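Local structure of DUF7790 domain-containing protein (6ULO) at residues Tyr88-Thr93 / Asn201-Gly206; His157-Met162 / Glu269-Arg274; Asn238-Leu243 / Lys288-Gly293; Gly275-Val280 / Gln301-Gly306. The protein is of unknown function but folds as a Rossmann-like alpha/beta domain, which is probably joined to the membrane by a transmembrane helix in the full-length protein. All coordinates share one frame; numbering follows the deposited sequence.

Interaction 1 of 4, residues Tyr88-Thr93 / Asn201-Gly206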
loop_
_atom_site.group_PDB
_atom_site.type_symbol
_atom_site.label_atom_id
_atom_site.label_comp_id
_atom_site.label_asym_id
_atom_site.label_seq_id
_atom_site.Cartn_x
_atom_site.Cartn_y
_atom_site.Cartn_z
ATOM N N TYR A 88 -4.769 -2.743 5.469
ATOM C CA TYR A 88 -4.429 -4.058 4.930
ATOM C C TYR A 88 -3.297 -3.918 3.905
ATOM O O TYR A 88 -3.416 -3.167 2.933
ATOM C CB TYR A 88 -5.636 -4.681 4.232
ATOM C CG TYR A 88 -6.568 -5.440 5.148
ATOM C CD1 TYR A 88 -6.118 -6.507 5.923
ATOM C CD2 TYR A 88 -7.944 -5.187 5.121
ATOM C CE1 TYR A 88 -7.013 -7.272 6.714
ATOM C CE2 TYR A 88 -8.844 -5.956 5.876
ATOM C CZ TYR A 88 -8.357 -6.987 6.652
ATOM O OH TYR A 88 -9.250 -7.719 7.365
ATOM N N LEU A 89 -2.220 -4.644 4.112
ATOM C CA LEU A 89 -1.114 -4.718 3.158
ATOM C C LEU A 89 -1.229 -6.090 2.532
ATOM O O LEU A 89 -0.788 -7.086 3.109
ATOM C CB LEU A 89 0.227 -4.503 3.856
ATOM C CG LEU A 89 0.330 -3.163 4.594
ATOM C CD1 LEU A 89 1.635 -3.109 5.333
ATOM C CD2 LEU A 89 0.265 -2.010 3.610
ATOM N N MET A 90 -1.861 -6.156 1.368
ATOM C CA MET A 90 -2.139 -7.426 0.707
ATOM C C MET A 90 -1.179 -7.579 -0.462
ATOM O O MET A 90 -1.213 -6.763 -1.390
ATOM C CB MET A 90 -3.579 -7.486 0.177
ATOM C CG MET A 90 -3.867 -8.833 -0.462
ATOM S SD MET A 90 -5.475 -8.917 -1.348
ATOM C CE MET A 90 -5.012 -8.133 -2.878
ATOM N N ASP A 91 -0.351 -8.616 -0.454
ATOM C CA ASP A 91 0.579 -8.837 -1.556
ATOM C C ASP A 91 0.664 -10.324 -1.858
ATOM O O ASP A 91 0.312 -11.172 -1.033
ATOM C CB ASP A 91 1.955 -8.227 -1.240
ATOM C CG ASP A 91 2.771 -7.888 -2.476
ATOM O OD1 ASP A 91 2.650 -6.724 -2.931
ATOM O OD2 ASP A 91 3.546 -8.766 -2.947
ATOM N N PHE A 92 1.094 -10.648 -3.069
ATOM C CA PHE A 92 1.179 -12.026 -3.515
ATOM C C PHE A 92 2.580 -12.593 -3.447
ATOM O O PHE A 92 2.764 -13.773 -3.746
ATOM C CB PHE A 92 0.614 -12.160 -4.939
ATOM C CG PHE A 92 0.309 -13.565 -5.352
ATOM C CD1 PHE A 92 -0.541 -14.353 -4.606
ATOM C CD2 PHE A 92 0.840 -14.079 -6.527
ATOM C CE1 PHE A 92 -0.845 -15.655 -5.016
ATOM C CE2 PHE A 92 0.545 -15.375 -6.929
ATOM C CZ PHE A 92 -0.310 -16.143 -6.169
ATOM N N THR A 93 3.576 -11.791 -3.085
ATOM C CA THR A 93 4.951 -12.269 -2.979
ATOM C C THR A 93 5.311 -12.392 -1.496
ATOM O O THR A 93 5.160 -11.427 -0.730
ATOM C CB THR A 93 5.923 -11.329 -3.713
ATOM O OG1 THR A 93 5.530 -11.206 -5.102
ATOM C CG2 THR A 93 7.335 -11.885 -3.663
ATOM N N ASN A 201 -9.033 -15.501 -5.869
ATOM C CA ASN A 201 -10.465 -15.647 -5.619
ATOM C C ASN A 201 -10.833 -15.726 -4.143
ATOM O O ASN A 201 -12.000 -15.983 -3.820
ATOM C CB ASN A 201 -11.078 -16.811 -6.429
ATOM C CG ASN A 201 -10.510 -18.202 -6.051
ATOM O OD1 ASN A 201 -9.844 -18.361 -5.042
ATOM N ND2 ASN A 201 -10.802 -19.213 -6.875
ATOM N N ILE A 202 -9.881 -15.560 -3.237
ATOM C CA ILE A 202 -10.181 -15.635 -1.807
ATOM C C ILE A 202 -9.952 -14.298 -1.106
ATOM O O ILE A 202 -10.845 -13.778 -0.435
ATOM C CB ILE A 202 -9.352 -16.736 -1.118
ATOM C CG1 ILE A 202 -9.822 -18.146 -1.506
ATOM C CG2 ILE A 202 -9.431 -16.612 0.401
ATOM C CD1 ILE A 202 -8.820 -19.226 -1.122
ATOM N N THR A 203 -8.727 -13.753 -1.178
ATOM C CA THR A 203 -8.357 -12.697 -0.229
ATOM C C THR A 203 -9.072 -11.378 -0.489
ATOM O O THR A 203 -9.606 -10.754 0.429
ATOM C CB THR A 203 -6.860 -12.465 -0.238
ATOM O OG1 THR A 203 -6.226 -13.726 -0.012
ATOM C CG2 THR A 203 -6.479 -11.482 0.873
ATOM N N LEU A 204 -9.051 -10.893 -1.720
ATOM C CA LEU A 204 -9.588 -9.553 -1.963
ATOM C C LEU A 204 -11.111 -9.535 -1.818
ATOM O O LEU A 204 -11.675 -8.594 -1.229
ATOM C CB LEU A 204 -9.080 -9.031 -3.306
ATOM C CG LEU A 204 -9.373 -7.564 -3.647
ATOM C CD1 LEU A 204 -8.882 -6.609 -2.541
ATOM C CD2 LEU A 204 -8.704 -7.247 -4.974
ATOM N N THR A 205 -11.779 -10.602 -2.280
ATOM C CA THR A 205 -13.200 -10.745 -1.995
ATOM C C THR A 205 -13.436 -10.833 -0.501
ATOM O O THR A 205 -14.377 -10.221 0.032
ATOM C CB THR A 205 -13.763 -11.969 -2.716
ATOM O OG1 THR A 205 -13.955 -11.616 -4.086
ATOM C CG2 THR A 205 -15.137 -12.388 -2.139
ATOM N N GLY A 206 -12.547 -11.551 0.203
ATOM C CA GLY A 206 -12.679 -11.704 1.643
ATOM C C GLY A 206 -12.568 -10.385 2.379
ATOM O O GLY A 206 -13.237 -10.186 3.394
#
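M90 starts out fully extended, with CG opposite the backbone N (chi1 -178°), and then turns at chi3 (81°), so that its SD and CE are laid against the first turn of helix 203-214, over T203 and L204. T203 meets it with a methyl, because its first torsion sends CG2 away from the backbone N and leaves OG1 beside that N. This is strand-to-helix packing in a Rossmann-like fold. Strand 86-91 belongs to the parallel part of the sheet, and helix 203-214 lies in the crossover from the edge strand 191-195 to strand 218-222. The two backbones stay apart, with 8.2 Å between M90 CA and L204 CA, and the space between them is bridged by the thioether, with no hydrogen bond across. The closest approach is 3.5 Å, from M90 SD to T203 CG2, where the two side chains run past each other in opposite senses. L204 instead crosses the methionine at about a right angle, which brings its CB 4.1 Å from M90 SD.

The polar groups point elsewhere. T203 OG1 bonds to R195 O, at the end of strand 191-195, while the carboxylate oxygen OE2 of E33 accepts from both I202 N and T203 N at the start of the helix. At the end of the strand D91 opens an Asx turn: its OD2 accepts from T93 N at 3.0 Å, with an N-H...O angle of 159°. At the far end of the methionine, M90 CE lies 4.2 Å from both L204 CB and L204 CD1.

Interaction 2 of 4, residues His157-Met162 / Glu269-Arg274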
loop_
_atom_site.group_PDB
_atom_site.type_symbol
_atom_site.label_atom_id
_atom_site.label_comp_id
_atom_site.label_asym_id
_atom_site.label_seq_id
_atom_site.Cartn_x
_atom_site.Cartn_y
_atom_site.Cartn_z
ATOM N N HIS A 157 15.043 4.583 1.937
ATOM C CA HIS A 157 14.905 5.543 3.025
ATOM C C HIS A 157 15.713 6.811 2.749
ATOM O O HIS A 157 15.236 7.920 2.999
ATOM C CB HIS A 157 15.357 4.914 4.346
ATOM C CG HIS A 157 14.365 3.950 4.915
ATOM N ND1 HIS A 157 14.680 3.019 5.890
ATOM C CD2 HIS A 157 13.049 3.774 4.638
ATOM C CE1 HIS A 157 13.588 2.315 6.181
ATOM N NE2 HIS A 157 12.590 2.757 5.440
ATOM N N LYS A 158 16.938 6.671 2.234
ATOM C CA LYS A 158 17.762 7.851 1.968
ATOM C C LYS A 158 17.175 8.690 0.845
ATOM O O LYS A 158 17.207 9.921 0.907
ATOM C CB LYS A 158 19.191 7.432 1.656
ATOM C CG LYS A 158 19.816 6.691 2.824
ATOM C CD LYS A 158 21.149 6.053 2.464
ATOM C CE LYS A 158 21.613 5.124 3.596
ATOM N NZ LYS A 158 21.752 5.851 4.886
ATOM N N THR A 159 16.612 8.035 -0.178
ATOM C CA THR A 159 15.916 8.738 -1.245
ATOM C C THR A 159 14.684 9.457 -0.710
ATOM O O THR A 159 14.427 10.606 -1.087
ATOM C CB THR A 159 15.542 7.734 -2.327
ATOM O OG1 THR A 159 16.754 7.332 -2.969
ATOM C CG2 THR A 159 14.579 8.347 -3.334
ATOM N N ASN A 160 13.888 8.789 0.151
ATOM C CA ASN A 160 12.700 9.439 0.686
ATOM C C ASN A 160 13.045 10.690 1.470
ATOM O O ASN A 160 12.303 11.671 1.418
ATOM C CB ASN A 160 11.882 8.475 1.563
ATOM C CG ASN A 160 11.105 7.472 0.750
ATOM O OD1 ASN A 160 10.971 7.597 -0.453
ATOM N ND2 ASN A 160 10.609 6.454 1.413
ATOM N N LEU A 161 14.117 10.648 2.262
ATOM C CA LEU A 161 14.494 11.846 2.994
ATOM C C LEU A 161 14.828 12.966 2.012
ATOM O O LEU A 161 14.344 14.093 2.140
ATOM C CB LEU A 161 15.677 11.535 3.892
ATOM C CG LEU A 161 16.300 12.716 4.624
ATOM C CD1 LEU A 161 15.276 13.435 5.445
ATOM C CD2 LEU A 161 17.471 12.237 5.463
ATOM N N MET A 162 15.631 12.646 0.999
ATOM C CA MET A 162 15.949 13.612 -0.043
ATOM C C MET A 162 14.700 14.199 -0.691
ATOM O O MET A 162 14.598 15.418 -0.848
ATOM C CB MET A 162 16.865 12.933 -1.050
ATOM C CG MET A 162 17.343 13.826 -2.195
ATOM S SD MET A 162 16.106 14.098 -3.524
ATOM C CE MET A 162 16.089 12.488 -4.281
ATOM N N GLU A 269 13.090 10.366 -12.209
ATOM C CA GLU A 269 14.320 9.724 -12.633
ATOM C C GLU A 269 15.200 9.267 -11.481
ATOM O O GLU A 269 16.222 8.621 -11.741
ATOM C CB GLU A 269 15.131 10.691 -13.502
ATOM C CG GLU A 269 15.738 11.886 -12.733
ATOM C CD GLU A 269 14.774 13.049 -12.519
ATOM O OE1 GLU A 269 13.626 13.005 -13.021
ATOM O OE2 GLU A 269 15.182 14.027 -11.827
ATOM N N ILE A 270 14.851 9.590 -10.231
ATOM C CA ILE A 270 15.707 9.216 -9.104
ATOM C C ILE A 270 15.786 7.696 -8.953
ATOM O O ILE A 270 16.878 7.119 -8.856
ATOM C CB ILE A 270 15.253 9.902 -7.802
ATOM C CG1 ILE A 270 15.251 11.424 -7.957
ATOM C CG2 ILE A 270 16.143 9.471 -6.667
ATOM C CD1 ILE A 270 16.612 12.038 -8.091
ATOM N N SER A 271 14.632 7.021 -8.944
ATOM C CA SER A 271 14.580 5.605 -8.630
ATOM C C SER A 271 14.336 4.722 -9.842
ATOM O O SER A 271 14.423 3.494 -9.712
ATOM C CB SER A 271 13.479 5.313 -7.590
ATOM O OG SER A 271 13.682 6.001 -6.366
ATOM N N THR A 272 13.991 5.292 -10.991
ATOM C CA THR A 272 13.669 4.467 -12.154
ATOM C C THR A 272 13.910 5.267 -13.421
ATOM O O THR A 272 13.846 6.494 -13.422
ATOM C CB THR A 272 12.214 3.977 -12.145
ATOM O OG1 THR A 272 12.022 3.029 -13.207
ATOM C CG2 THR A 272 11.238 5.140 -12.348
ATOM N N ASP A 273 14.144 4.543 -14.512
ATOM C CA ASP A 273 14.165 5.141 -15.839
ATOM C C ASP A 273 12.925 4.799 -16.665
ATOM O O ASP A 273 12.896 5.097 -17.864
ATOM C CB ASP A 273 15.461 4.807 -16.591
ATOM C CG ASP A 273 15.614 3.332 -16.859
ATOM O OD1 ASP A 273 14.756 2.547 -16.393
ATOM O OD2 ASP A 273 16.606 2.955 -17.534
ATOM N N ARG A 274 11.894 4.200 -16.059
ATOM C CA ARG A 274 10.674 3.855 -16.793
ATOM C C ARG A 274 9.481 4.151 -15.889
ATOM O O ARG A 274 9.127 3.336 -15.038
ATOM C CB ARG A 274 10.688 2.391 -17.210
HETATM O O HOH W 1 16.038 5.386 -4.707
#
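Three methyl groups make the close part of this contact: CG2 of T159, CG2 of I270 and CE of M162. The I270 methyl is common to both pairs, lying 3.8 Å from T159 CG2 and the same 3.8 Å from M162 CE. M162 reaches it end-on because its chain bends at both chi2 (-78°) and chi3 (-71°), and the tip of the methionine meets the tip of the isoleucine, with I270 CD1 3.9 Å from M162 CE. T159 and I270 instead run past each other.

Beside this patch the contact becomes looser and wet. S271 OG comes no nearer to the helix than 3.9 Å, at T159 CG2, and the polar link is made by a water, which donates to S271 OG at 2.9 Å and lies 2.7 Å from T159 OG1. Each hydroxyl also has a partner of its own: D51 OD1 for S271, and K155 O, weakly, for T159. I270 remains largely open to solvent, so the apolar patch is shallow. The result is a water-bridged surface contact between a helix and a loop, joining the long helix 139-166 to the connection between strands 249-255 and 277-282 of the Rossmann-like sheet.

Interaction 3 of 4, residues Asn238-Leu243 / Lys288-Gly293; sequences NSILNL and KWLSSG
Two helices draw close near their C-terminal ends, with 7.9 Å between L241 CA and L290 CA, and no hydrogen bond joins the two segments. L290 carries the contact. Its CG lies opposite the carbonyl carbon (chi1 -66°) and the chain runs on extended, which delivers CD1 to the base of the I240 side chain. That methyl sits 3.5 Å from I240 CB and 3.6 Å from I240 CG2, a snug fit against the branch point. I240 points toward the partner helix only at its root; its outer end turns off to the sheet and the neighbouring helix, where it touches I221 and L204. On the outer side L241 lies alongside in the opposite sense, its CD1 4.0 Å from L290 CB. A looser touch, 4.4 Å from L241 CD2 to S291 CB, finishes the contact at the surface.

Within segment 288-293, serine hydroxyls bond to carbonyls. S291 OG donates to K288 O at 2.9 Å. S292 OG donates to W289 O at 2.8 Å, with a C=O...O angle of 142°, and the same carbonyl also accepts from S292 N. Between the helices, Q287 NE2 bonds to I240 O, adding a polar tie just outside the apolar contact. The indole of W289 faces another way, toward helix 299-306, with NE1 bonded to K320 O. Side-by-side helices that follow different strands and share one flank of a sheet, as helices 203-214, 234-241 and 283-291 do here in succession, fit the layered alpha/beta build of this Rossmann-like domain.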
loop_
_atom_site.group_PDB
_atom_site.type_symbol
_atom_site.label_atom_id
_atom_site.label_comp_id
_atom_site.label_asym_id
_atom_site.label_seq_id
_atom_site.Cartn_x
_atom_site.Cartn_y
_atom_site.Cartn_z
ATOM N N ASN A 238 -15.137 -9.040 -9.743
ATOM C CA ASN A 238 -16.020 -9.389 -8.636
ATOM C C ASN A 238 -15.496 -8.860 -7.312
ATOM O O ASN A 238 -16.271 -8.348 -6.492
ATOM C CB ASN A 238 -16.166 -10.907 -8.529
ATOM C CG ASN A 238 -16.993 -11.485 -9.618
ATOM O OD1 ASN A 238 -17.659 -10.777 -10.380
ATOM N ND2 ASN A 238 -16.953 -12.794 -9.712
ATOM N N SER A 239 -14.187 -8.980 -7.073
ATOM C CA SER A 239 -13.694 -8.549 -5.770
ATOM C C SER A 239 -13.773 -7.029 -5.619
ATOM O O SER A 239 -14.128 -6.547 -4.541
ATOM C CB SER A 239 -12.296 -9.097 -5.467
ATOM O OG SER A 239 -11.376 -8.626 -6.416
ATOM N N ILE A 240 -13.486 -6.254 -6.677
ATOM C CA ILE A 240 -13.598 -4.803 -6.552
ATOM C C ILE A 240 -15.056 -4.380 -6.399
ATOM O O ILE A 240 -15.373 -3.503 -5.587
ATOM C CB ILE A 240 -12.876 -4.073 -7.697
ATOM C CG1 ILE A 240 -11.395 -4.484 -7.733
ATOM C CG2 ILE A 240 -13.054 -2.556 -7.547
ATOM C CD1 ILE A 240 -10.611 -4.101 -6.536
ATOM N N LEU A 241 -15.971 -5.007 -7.154
ATOM C CA LEU A 241 -17.388 -4.694 -6.992
ATOM C C LEU A 241 -17.881 -5.008 -5.596
ATOM O O LEU A 241 -18.818 -4.369 -5.114
ATOM C CB LEU A 241 -18.223 -5.444 -8.035
ATOM C CG LEU A 241 -18.453 -4.577 -9.281
ATOM C CD1 LEU A 241 -17.184 -4.140 -9.999
ATOM C CD2 LEU A 241 -19.413 -5.288 -10.221
ATOM N N ASN A 242 -17.284 -6.014 -4.948
ATOM C CA ASN A 242 -17.711 -6.434 -3.624
ATOM C C ASN A 242 -17.198 -5.534 -2.507
ATOM O O ASN A 242 -17.640 -5.662 -1.364
ATOM C CB ASN A 242 -17.257 -7.885 -3.383
ATOM C CG ASN A 242 -17.834 -8.466 -2.136
ATOM O OD1 ASN A 242 -19.071 -8.498 -1.953
ATOM N ND2 ASN A 242 -16.952 -8.946 -1.258
ATOM N N LEU A 243 -16.286 -4.616 -2.790
ATOM C CA LEU A 243 -15.750 -3.770 -1.718
ATOM C C LEU A 243 -16.800 -2.755 -1.292
ATOM O O LEU A 243 -17.368 -2.060 -2.158
ATOM C CB LEU A 243 -14.511 -3.002 -2.174
ATOM C CG LEU A 243 -13.263 -3.831 -2.463
ATOM C CD1 LEU A 243 -12.187 -2.920 -3.068
ATOM C CD2 LEU A 243 -12.732 -4.536 -1.195
ATOM N N LYS A 288 -17.794 1.098 -12.067
ATOM C CA LYS A 288 -18.494 1.245 -13.344
ATOM C C LYS A 288 -17.649 0.730 -14.504
ATOM O O LYS A 288 -18.138 -0.003 -15.374
ATOM C CB LYS A 288 -18.881 2.703 -13.601
ATOM C CG LYS A 288 -19.801 3.354 -12.594
ATOM C CD LYS A 288 -20.007 4.841 -12.959
ATOM C CE LYS A 288 -21.063 5.500 -12.105
ATOM N NZ LYS A 288 -22.432 4.917 -12.317
ATOM N N TRP A 289 -16.376 1.140 -14.570
ATOM C CA TRP A 289 -15.526 0.656 -15.656
ATOM C C TRP A 289 -15.424 -0.861 -15.641
ATOM O O TRP A 289 -15.521 -1.509 -16.686
ATOM C CB TRP A 289 -14.133 1.302 -15.572
ATOM C CG TRP A 289 -14.171 2.733 -15.991
ATOM C CD1 TRP A 289 -14.349 3.835 -15.184
ATOM C CD2 TRP A 289 -13.989 3.233 -17.317
ATOM N NE1 TRP A 289 -14.322 4.988 -15.951
ATOM C CE2 TRP A 289 -14.094 4.638 -17.254
ATOM C CE3 TRP A 289 -13.763 2.625 -18.560
ATOM C CZ2 TRP A 289 -13.992 5.435 -18.379
ATOM C CZ3 TRP A 289 -13.655 3.431 -19.674
ATOM C CH2 TRP A 289 -13.763 4.810 -19.571
ATOM N N LEU A 290 -15.254 -1.446 -14.459
ATOM C CA LEU A 290 -15.092 -2.898 -14.364
ATOM C C LEU A 290 -16.365 -3.647 -14.729
ATOM O O LEU A 290 -16.282 -4.807 -15.141
ATOM C CB LEU A 290 -14.634 -3.263 -12.957
ATOM C CG LEU A 290 -13.235 -2.778 -12.556
ATOM C CD1 LEU A 290 -13.018 -3.193 -11.122
ATOM C CD2 LEU A 290 -12.212 -3.382 -13.495
ATOM N N SER A 291 -17.530 -3.035 -14.549
ATOM C CA SER A 291 -18.794 -3.696 -14.846
ATOM C C SER A 291 -19.190 -3.573 -16.308
ATOM O O SER A 291 -20.123 -4.247 -16.728
ATOM C CB SER A 291 -19.921 -3.102 -13.986
ATOM O OG SER A 291 -20.212 -1.766 -14.355
ATOM N N SER A 292 -18.507 -2.717 -17.082
ATOM C CA SER A 292 -18.919 -2.341 -18.430
ATOM C C SER A 292 -18.766 -3.451 -19.468
ATOM O O SER A 292 -19.413 -3.377 -20.514
ATOM C CB SER A 292 -18.102 -1.120 -18.883
ATOM O OG SER A 292 -16.732 -1.452 -19.168
ATOM N N GLY A 293 -17.938 -4.466 -19.218
ATOM C CA GLY A 293 -17.746 -5.511 -20.205
ATOM C C GLY A 293 -16.914 -5.125 -21.405
ATOM O O GLY A 293 -16.963 -5.821 -22.422
#

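Interaction 4 of 4, residues Gly275-Val280 / Gln301-Gly306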
loop_
_atom_site.group_PDB
_atom_site.type_symbol
_atom_site.label_atom_id
_atom_site.label_comp_id
_atom_site.label_asym_id
_atom_site.label_seq_id
_atom_site.Cartn_x
_atom_site.Cartn_y
_atom_site.Cartn_z
ATOM N N GLY A 275 8.830 5.288 -16.091
ATOM C CA GLY A 275 7.730 5.705 -15.243
ATOM C C GLY A 275 8.102 6.953 -14.472
ATOM O O GLY A 275 9.215 7.452 -14.558
ATOM N N PHE A 276 7.133 7.523 -13.764
ATOM C CA PHE A 276 5.753 7.069 -13.659
ATOM C C PHE A 276 4.836 8.271 -13.808
ATOM O O PHE A 276 5.214 9.419 -13.488
ATOM C CB PHE A 276 5.494 6.431 -12.269
ATOM C CG PHE A 276 6.111 5.096 -12.116
ATOM C CD1 PHE A 276 5.508 3.970 -12.668
ATOM C CD2 PHE A 276 7.305 4.960 -11.433
ATOM C CE1 PHE A 276 6.110 2.727 -12.552
ATOM C CE2 PHE A 276 7.902 3.738 -11.302
ATOM C CZ PHE A 276 7.314 2.623 -11.870
ATOM N N HIS A 277 3.624 7.996 -14.287
ATOM C CA HIS A 277 2.506 8.922 -14.222
ATOM C C HIS A 277 1.537 8.396 -13.167
ATOM O O HIS A 277 1.337 7.178 -13.058
ATOM C CB HIS A 277 1.840 8.989 -15.608
ATOM C CG HIS A 277 0.755 10.010 -15.719
ATOM N ND1 HIS A 277 0.978 11.270 -16.246
ATOM C CD2 HIS A 277 -0.568 9.947 -15.438
ATOM C CE1 HIS A 277 -0.162 11.943 -16.251
ATOM N NE2 HIS A 277 -1.119 11.159 -15.774
ATOM N N TYR A 278 0.972 9.299 -12.364
ATOM C CA TYR A 278 0.141 8.930 -11.219
ATOM C C TYR A 278 -1.321 9.086 -11.605
ATOM O O TYR A 278 -1.667 9.929 -12.445
ATOM C CB TYR A 278 0.511 9.832 -10.012
ATOM C CG TYR A 278 1.920 9.544 -9.575
ATOM C CD1 TYR A 278 2.178 8.720 -8.479
ATOM C CD2 TYR A 278 3.021 10.050 -10.289
ATOM C CE1 TYR A 278 3.484 8.405 -8.129
ATOM C CE2 TYR A 278 4.322 9.730 -9.953
ATOM C CZ TYR A 278 4.543 8.910 -8.862
ATOM O OH TYR A 278 5.825 8.569 -8.526
ATOM N N CYS A 279 -2.198 8.330 -10.961
ATOM C CA CYS A 279 -3.606 8.389 -11.315
ATOM C C CYS A 279 -4.461 8.074 -10.090
ATOM O O CYS A 279 -4.205 7.099 -9.364
ATOM C CB CYS A 279 -3.884 7.399 -12.440
ATOM S SG CYS A 279 -5.597 7.317 -12.991
ATOM N N VAL A 280 -5.484 8.895 -9.868
ATOM C CA VAL A 280 -6.518 8.595 -8.875
ATOM C C VAL A 280 -7.868 8.477 -9.586
ATOM O O VAL A 280 -8.071 9.011 -10.682
ATOM C CB VAL A 280 -6.570 9.624 -7.725
ATOM C CG1 VAL A 280 -5.258 9.627 -7.020
ATOM C CG2 VAL A 280 -6.912 11.004 -8.254
ATOM N N GLN A 301 -6.464 1.898 -20.874
ATOM C CA GLN A 301 -7.671 2.277 -21.596
ATOM C C GLN A 301 -8.638 3.058 -20.709
ATOM O O GLN A 301 -9.271 4.016 -21.158
ATOM C CB GLN A 301 -8.335 1.031 -22.178
ATOM C CG GLN A 301 -9.639 1.350 -22.906
ATOM C CD GLN A 301 -10.298 0.131 -23.523
ATOM O OE1 GLN A 301 -9.801 -0.991 -23.419
ATOM N NE2 GLN A 301 -11.437 0.350 -24.165
ATOM N N VAL A 302 -8.770 2.663 -19.439
ATOM C CA VAL A 302 -9.558 3.445 -18.484
ATOM C C VAL A 302 -9.087 4.898 -18.454
ATOM O O VAL A 302 -9.892 5.841 -18.447
ATOM C CB VAL A 302 -9.480 2.781 -17.094
ATOM C CG1 VAL A 302 -10.122 3.662 -16.012
ATOM C CG2 VAL A 302 -10.143 1.398 -17.133
ATOM N N MET A 303 -7.772 5.091 -18.421
ATOM C CA MET A 303 -7.217 6.445 -18.361
ATOM C C MET A 303 -7.344 7.185 -19.702
ATOM O O MET A 303 -7.643 8.376 -19.706
ATOM C CB MET A 303 -5.762 6.381 -17.907
ATOM C CG MET A 303 -5.648 5.920 -16.461
ATOM S SD MET A 303 -3.945 5.703 -15.915
ATOM C CE MET A 303 -3.323 7.380 -16.149
ATOM N N VAL A 304 -7.120 6.500 -20.833
ATOM C CA VAL A 304 -7.264 7.134 -22.148
ATOM C C VAL A 304 -8.674 7.669 -22.321
ATOM O O VAL A 304 -8.876 8.799 -22.780
ATOM C CB VAL A 304 -6.905 6.137 -23.264
ATOM C CG1 VAL A 304 -7.375 6.671 -24.639
ATOM C CG2 VAL A 304 -5.405 5.886 -23.292
ATOM N N GLU A 305 -9.675 6.858 -21.963
ATOM C CA GLU A 305 -11.076 7.186 -22.199
ATOM C C GLU A 305 -11.695 7.991 -21.073
ATOM O O GLU A 305 -12.675 8.709 -21.302
ATOM C CB GLU A 305 -11.886 5.900 -22.365
ATOM C CG GLU A 305 -11.493 5.106 -23.595
ATOM C CD GLU A 305 -12.406 3.928 -23.860
ATOM O OE1 GLU A 305 -13.439 3.778 -23.169
ATOM O OE2 GLU A 305 -12.067 3.139 -24.760
ATOM N N GLY A 306 -11.163 7.882 -19.863
ATOM C CA GLY A 306 -11.840 8.483 -18.738
ATOM C C GLY A 306 -11.057 9.529 -17.975
ATOM O O GLY A 306 -11.600 10.148 -17.056
#
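M303 spans the gap to the strand by itself, touching C279 and H277 with different atoms. M303 SD lies 3.7 Å from C279 SG, and M303 CG is equally near that thiol sulfur, so C279 packs along the outer half of the methionine chain. A bend at chi3 (60°) then carries M303 CE back over C279 CB, at 3.8 Å, and on to the imidazole, where it stands 3.8 Å from H277 CD2. C279 contributes by placing SG opposite its backbone N (chi1 179°). No hydrogen bond crosses between the segments.

The next shell fixes the imidazole. H277 NE2 bonds to T316 OG1 and ND1 to P263 O, while F262 makes an edge-to-face contact with the ring; with both nitrogens engaged, its rotation is well defined. In fold terms, helix 299-306 covers one face of the mixed part of a Rossmann-like sheet, where strand 277-282 runs antiparallel to 249-255 and parallel to 315-318. Y278 projects from the other face of that strand and bonds through OH to R52 N.

Farther out, within the helix, Q301 NE2 donates to E305 OE2 at 2.9 Å with an N-H...O angle of 162°. That oxygen is approached from above the carboxylate plane, and E305 OE1 forms a salt bridge with K294 NZ.

The four contacts lie around one eight-stranded sheet. Interactions 1 and 4 both reach it, at strands 86-91 and 277-282, with centres 23 Å apart. Interaction 3 links their helices: L204 and T205 of interaction 1 touch S239, I240 and N242, while W289 packs on V302, E305 and G306 of interaction 4. Interaction 2 stands apart, its centre 28 Å from interaction 1 and 34 Å from interaction 3, although its loop leads through G275 and F276 into strand 277-282. Along the chain, interaction 1 closes before 3 and 4 open, whereas 2 crosses both 1 and 3, and 3 crosses 4. These interleaved connections knit distant sequence into a single Rossmann-like domain.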